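Local coordinates for protein serine-threonine phosphatase 2C (Toxoplasma gondii, PDB 2I44) that probably acts as a metal-dependent protein serine/threonine phosphatase of the 2C family and binds calcium ions, at residues A[105-108]-A[109-112]; A[297-300]-A[301-305]. One frame throughout, in Å; residues are numbered along the deposited sequence.

Contact 1: residues A[105-108]-A[109-112]; sequences LPQL and LDQA
CB of Asp110 lies over one face of the Gln107 side-chain amide, 4.3 Å from NE2 of Gln107, and the Asp110 carboxylate continues across the same side with its plane turned by roughly 35° from the amide. Behind them, N of Gln111 bonds to O of Gln107 at 3.0 Å. A turn earlier, N of Leu109 bonds to O of Leu105 at 2.9 Å. On the apolar side, Leu105 has CG anti to its own N (chi1 -169°), which brings CG within 4.0 Å of CD1 of Leu109 as the two side chains cross at a slant. CG of Leu109 is also pressed to 3.1 Å from O of Leu105, so this carbonyl is both hydrogen-bonded and flanked by hydrocarbon. These i to i+3 and i to i+4 pairs belong to the long helix 98-130 on the outside of the PP2C beta-sandwich. Leu105 and Leu109 both rest on Phe149 of strand 149-155, and Leu108 meets Val88 and Met91 of helix 83-92. The Gln111 amide is held by Asp115, one turn further on. Proline has no N-H, and neither Pro106 N nor Gln107 N bonds to the preceding turn, which kinks the helix there; yet O of Pro106 still accepts N of Asp110 at 2.9 Å. The chemistry thus implies an amphipathic helix whose break is confined to the donors, with the following turn fully bonded.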
loop_
_atom_site.group_PDB
_atom_site.type_symbol
_atom_site.label_atom_id
_atom_site.label_comp_id
_atom_site.label_asym_id
_atom_site.label_seq_id
_atom_site.Cartn_x
_atom_site.Cartn_y
_atom_site.Cartn_z
ATOM N N LEU A 105 19.396 -10.038 6.877
ATOM C CA LEU A 105 18.108 -10.136 6.196
ATOM C C LEU A 105 17.332 -8.820 6.109
ATOM O O LEU A 105 16.765 -8.510 5.065
ATOM C CB LEU A 105 17.244 -11.216 6.862
ATOM C CG LEU A 105 15.963 -11.660 6.139
ATOM C CD1 LEU A 105 16.293 -12.119 4.728
ATOM C CD2 LEU A 105 15.296 -12.785 6.908
ATOM N N PRO A 106 17.294 -8.030 7.200
ATOM C CA PRO A 106 16.565 -6.758 7.173
ATOM C C PRO A 106 16.989 -5.792 6.073
ATOM O O PRO A 106 16.141 -5.266 5.352
ATOM C CB PRO A 106 16.806 -6.194 8.571
ATOM C CG PRO A 106 16.854 -7.434 9.405
ATOM C CD PRO A 106 17.739 -8.338 8.571
ATOM N N GLN A 107 18.290 -5.553 5.933
ATOM C CA GLN A 107 18.749 -4.636 4.897
ATOM C C GLN A 107 18.566 -5.204 3.493
ATOM O O GLN A 107 18.386 -4.450 2.535
ATOM C CB GLN A 107 20.215 -4.241 5.114
ATOM C CG GLN A 107 20.420 -3.208 6.223
ATOM C CD GLN A 107 19.390 -2.072 6.176
ATOM O OE1 GLN A 107 18.520 -1.967 7.051
ATOM N NE2 GLN A 107 19.483 -1.226 5.148
ATOM N N LEU A 108 18.621 -6.527 3.363
ATOM C CA LEU A 108 18.424 -7.149 2.062
ATOM C C LEU A 108 16.959 -6.977 1.664
ATOM O O LEU A 108 16.645 -6.707 0.504
ATOM C CB LEU A 108 18.789 -8.632 2.112
ATOM C CG LEU A 108 20.284 -8.975 2.199
ATOM C CD1 LEU A 108 20.456 -10.482 2.330
ATOM C CD2 LEU A 108 21.006 -8.461 0.951
ATOM N N LEU A 109 16.065 -7.121 2.639
ATOM C CA LEU A 109 14.635 -6.962 2.392
ATOM C C LEU A 109 14.319 -5.507 2.061
ATOM O O LEU A 109 13.517 -5.227 1.177
ATOM C CB LEU A 109 13.822 -7.400 3.615
ATOM C CG LEU A 109 13.836 -8.887 3.971
ATOM C CD1 LEU A 109 13.034 -9.120 5.255
ATOM C CD2 LEU A 109 13.246 -9.684 2.819
ATOM N N ASP A 110 14.948 -4.586 2.782
ATOM C CA ASP A 110 14.744 -3.162 2.560
ATOM C C ASP A 110 15.102 -2.841 1.115
ATOM O O ASP A 110 14.295 -2.284 0.361
ATOM C CB ASP A 110 15.629 -2.348 3.525
ATOM C CG ASP A 110 15.608 -0.849 3.236
ATOM O OD1 ASP A 110 16.059 -0.438 2.145
ATOM O OD2 ASP A 110 15.151 -0.074 4.104
ATOM N N GLN A 111 16.317 -3.211 0.731
ATOM C CA GLN A 111 16.804 -2.964 -0.620
ATOM C C GLN A 111 15.932 -3.597 -1.703
ATOM O O GLN A 111 15.704 -2.998 -2.755
ATOM C CB GLN A 111 18.243 -3.479 -0.752
ATOM C CG GLN A 111 18.869 -3.223 -2.107
ATOM C CD GLN A 111 19.007 -1.744 -2.407
ATOM O OE1 GLN A 111 19.626 -0.999 -1.641
ATOM N NE2 GLN A 111 18.433 -1.308 -3.523
ATOM N N ALA A 112 15.448 -4.809 -1.457
ATOM C CA ALA A 112 14.608 -5.488 -2.442
ATOM C C ALA A 112 13.281 -4.755 -2.641
ATOM O O ALA A 112 12.793 -4.626 -3.764
ATOM C CB ALA A 112 14.347 -6.934 -2.006
#

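Contact 2: residues A[297-300]-A[301-305]; sequences EMTL and AEQQS
Gln304 turns its side chain back along the helix toward Leu300: CG stands anti to the carbonyl carbon (chi1 -60°), which sets CG of Gln304 3.2 Å from O of Leu300. That same oxygen accepts N of Gln304 at 3.0 Å, so methylene and N-H reach it together. Gln303 repeats the pattern one residue earlier, its CG 3.3 Å from O of Thr299, but its chain then bends at chi2 (-73°) and its end leads off from Thr299; CG2 of Thr299 and CG of Gln303 only graze at 4.5 Å. The end of Glu302 leads away from 297-300, and its OE2 forms a salt bridge with NE of Arg306. These are the last turns of helix 291-305, which packs in the PP2C fold against strand 313-320: Thr299 and Leu300 both touch Ile313. The side chain of Gln303 comes within about 6 Å of that of Asp311, a calcium ligand, and touches Val271 and Gln308. OG1 of Thr299 is bonded to the carbonyl of Leu295, a turn back. N of Ala301 meets O of Glu297 at 2.9 Å, and N of Glu302 meets O of selenomethionine Met298 at 3.1 Å.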
loop_
_atom_site.group_PDB
_atom_site.type_symbol
_atom_site.label_atom_id
_atom_site.label_comp_id
_atom_site.label_asym_id
_atom_site.label_seq_id
_atom_site.Cartn_x
_atom_site.Cartn_y
_atom_site.Cartn_z
ATOM N N GLU A 297 -17.842 -3.327 6.025
ATOM C CA GLU A 297 -19.257 -3.106 6.318
ATOM C C GLU A 297 -19.475 -2.109 7.461
ATOM O O GLU A 297 -20.390 -1.289 7.400
ATOM C CB GLU A 297 -19.950 -4.444 6.605
ATOM C CG GLU A 297 -19.734 -5.460 5.482
ATOM C CD GLU A 297 -20.696 -6.636 5.527
ATOM O OE1 GLU A 297 -20.940 -7.167 6.631
ATOM O OE2 GLU A 297 -21.197 -7.038 4.451
HETATM N N MSE A 298 -18.625 -2.173 8.486
HETATM C CA MSE A 298 -18.709 -1.261 9.627
HETATM C C MSE A 298 -18.469 0.175 9.159
HETATM O O MSE A 298 -19.141 1.104 9.604
HETATM C CB MSE A 298 -17.653 -1.617 10.679
HETATM C CG MSE A 298 -17.869 -2.933 11.411
HETATM SE SE MSE A 298 -19.177 -2.806 12.799
HETATM C CE MSE A 298 -18.005 -2.487 14.293
ATOM N N THR A 299 -17.498 0.343 8.264
ATOM C CA THR A 299 -17.152 1.648 7.720
ATOM C C THR A 299 -18.298 2.205 6.888
ATOM O O THR A 299 -18.630 3.385 6.995
ATOM C CB THR A 299 -15.881 1.556 6.841
ATOM O OG1 THR A 299 -14.769 1.188 7.666
ATOM C CG2 THR A 299 -15.587 2.890 6.157
ATOM N N LEU A 300 -18.902 1.351 6.065
ATOM C CA LEU A 300 -20.017 1.755 5.222
ATOM C C LEU A 300 -21.237 2.153 6.055
ATOM O O LEU A 300 -21.932 3.114 5.727
ATOM C CB LEU A 300 -20.379 0.623 4.256
ATOM C CG LEU A 300 -19.392 0.385 3.108
ATOM C CD1 LEU A 300 -19.692 -0.926 2.392
ATOM C CD2 LEU A 300 -19.479 1.548 2.137
ATOM N N ALA A 301 -21.489 1.421 7.133
ATOM C CA ALA A 301 -22.617 1.726 8.002
ATOM C C ALA A 301 -22.426 3.105 8.631
ATOM O O ALA A 301 -23.352 3.910 8.677
ATOM C CB ALA A 301 -22.736 0.667 9.089
ATOM N N GLU A 302 -21.214 3.375 9.108
ATOM C CA GLU A 302 -20.901 4.655 9.731
ATOM C C GLU A 302 -21.072 5.796 8.739
ATOM O O GLU A 302 -21.586 6.864 9.085
ATOM C CB GLU A 302 -19.466 4.649 10.257
ATOM C CG GLU A 302 -19.026 5.952 10.914
ATOM C CD GLU A 302 -19.941 6.373 12.055
ATOM O OE1 GLU A 302 -20.482 5.482 12.746
ATOM O OE2 GLU A 302 -20.113 7.590 12.268
ATOM N N GLN A 303 -20.637 5.572 7.504
ATOM C CA GLN A 303 -20.755 6.591 6.479
ATOM C C GLN A 303 -22.225 6.913 6.203
ATOM O O GLN A 303 -22.581 8.084 6.038
ATOM C CB GLN A 303 -20.047 6.135 5.201
ATOM C CG GLN A 303 -18.508 6.151 5.282
ATOM C CD GLN A 303 -17.903 7.553 5.267
ATOM O OE1 GLN A 303 -16.964 7.823 4.513
ATOM N NE2 GLN A 303 -18.422 8.440 6.105
ATOM N N GLN A 304 -23.077 5.888 6.153
ATOM C CA GLN A 304 -24.504 6.118 5.917
ATOM C C GLN A 304 -25.041 6.960 7.066
ATOM O O GLN A 304 -25.766 7.928 6.858
ATOM C CB GLN A 304 -25.295 4.806 5.894
ATOM C CG GLN A 304 -24.891 3.792 4.844
ATOM C CD GLN A 304 -25.899 2.655 4.743
ATOM O OE1 GLN A 304 -26.917 2.772 4.055
ATOM N NE2 GLN A 304 -25.630 1.556 5.449
ATOM N N SER A 305 -24.672 6.561 8.277
ATOM C CA SER A 305 -25.084 7.232 9.500
ATOM C C SER A 305 -24.720 8.716 9.463
ATOM O O SER A 305 -25.363 9.547 10.107
ATOM C CB SER A 305 -24.402 6.556 10.693
ATOM O OG SER A 305 -24.938 6.998 11.928
#

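In the fold
From the N terminus the chain reaches contact 1 within helix 98-130 and, after both strand-rich layers have been built further, contact 2 in the last turns of helix 291-305. Each contact joins consecutive segments, so neither closes a loop; they follow in series, without nesting or crossing. Contacts 1 and 2 have centres about 39 Å apart and nearest atoms about 30 Å apart, on opposite sides of the chain's centre. Residues 105-112 sit against strands 149-155 and 248-253 of one sheet, while 297-305 sit against strand 313-320 of the other. The helices flank different layers of the sandwich; among the calcium ligands, Asp60 comes from strand 53-62 and Asp311 from the approach to strand 313-320.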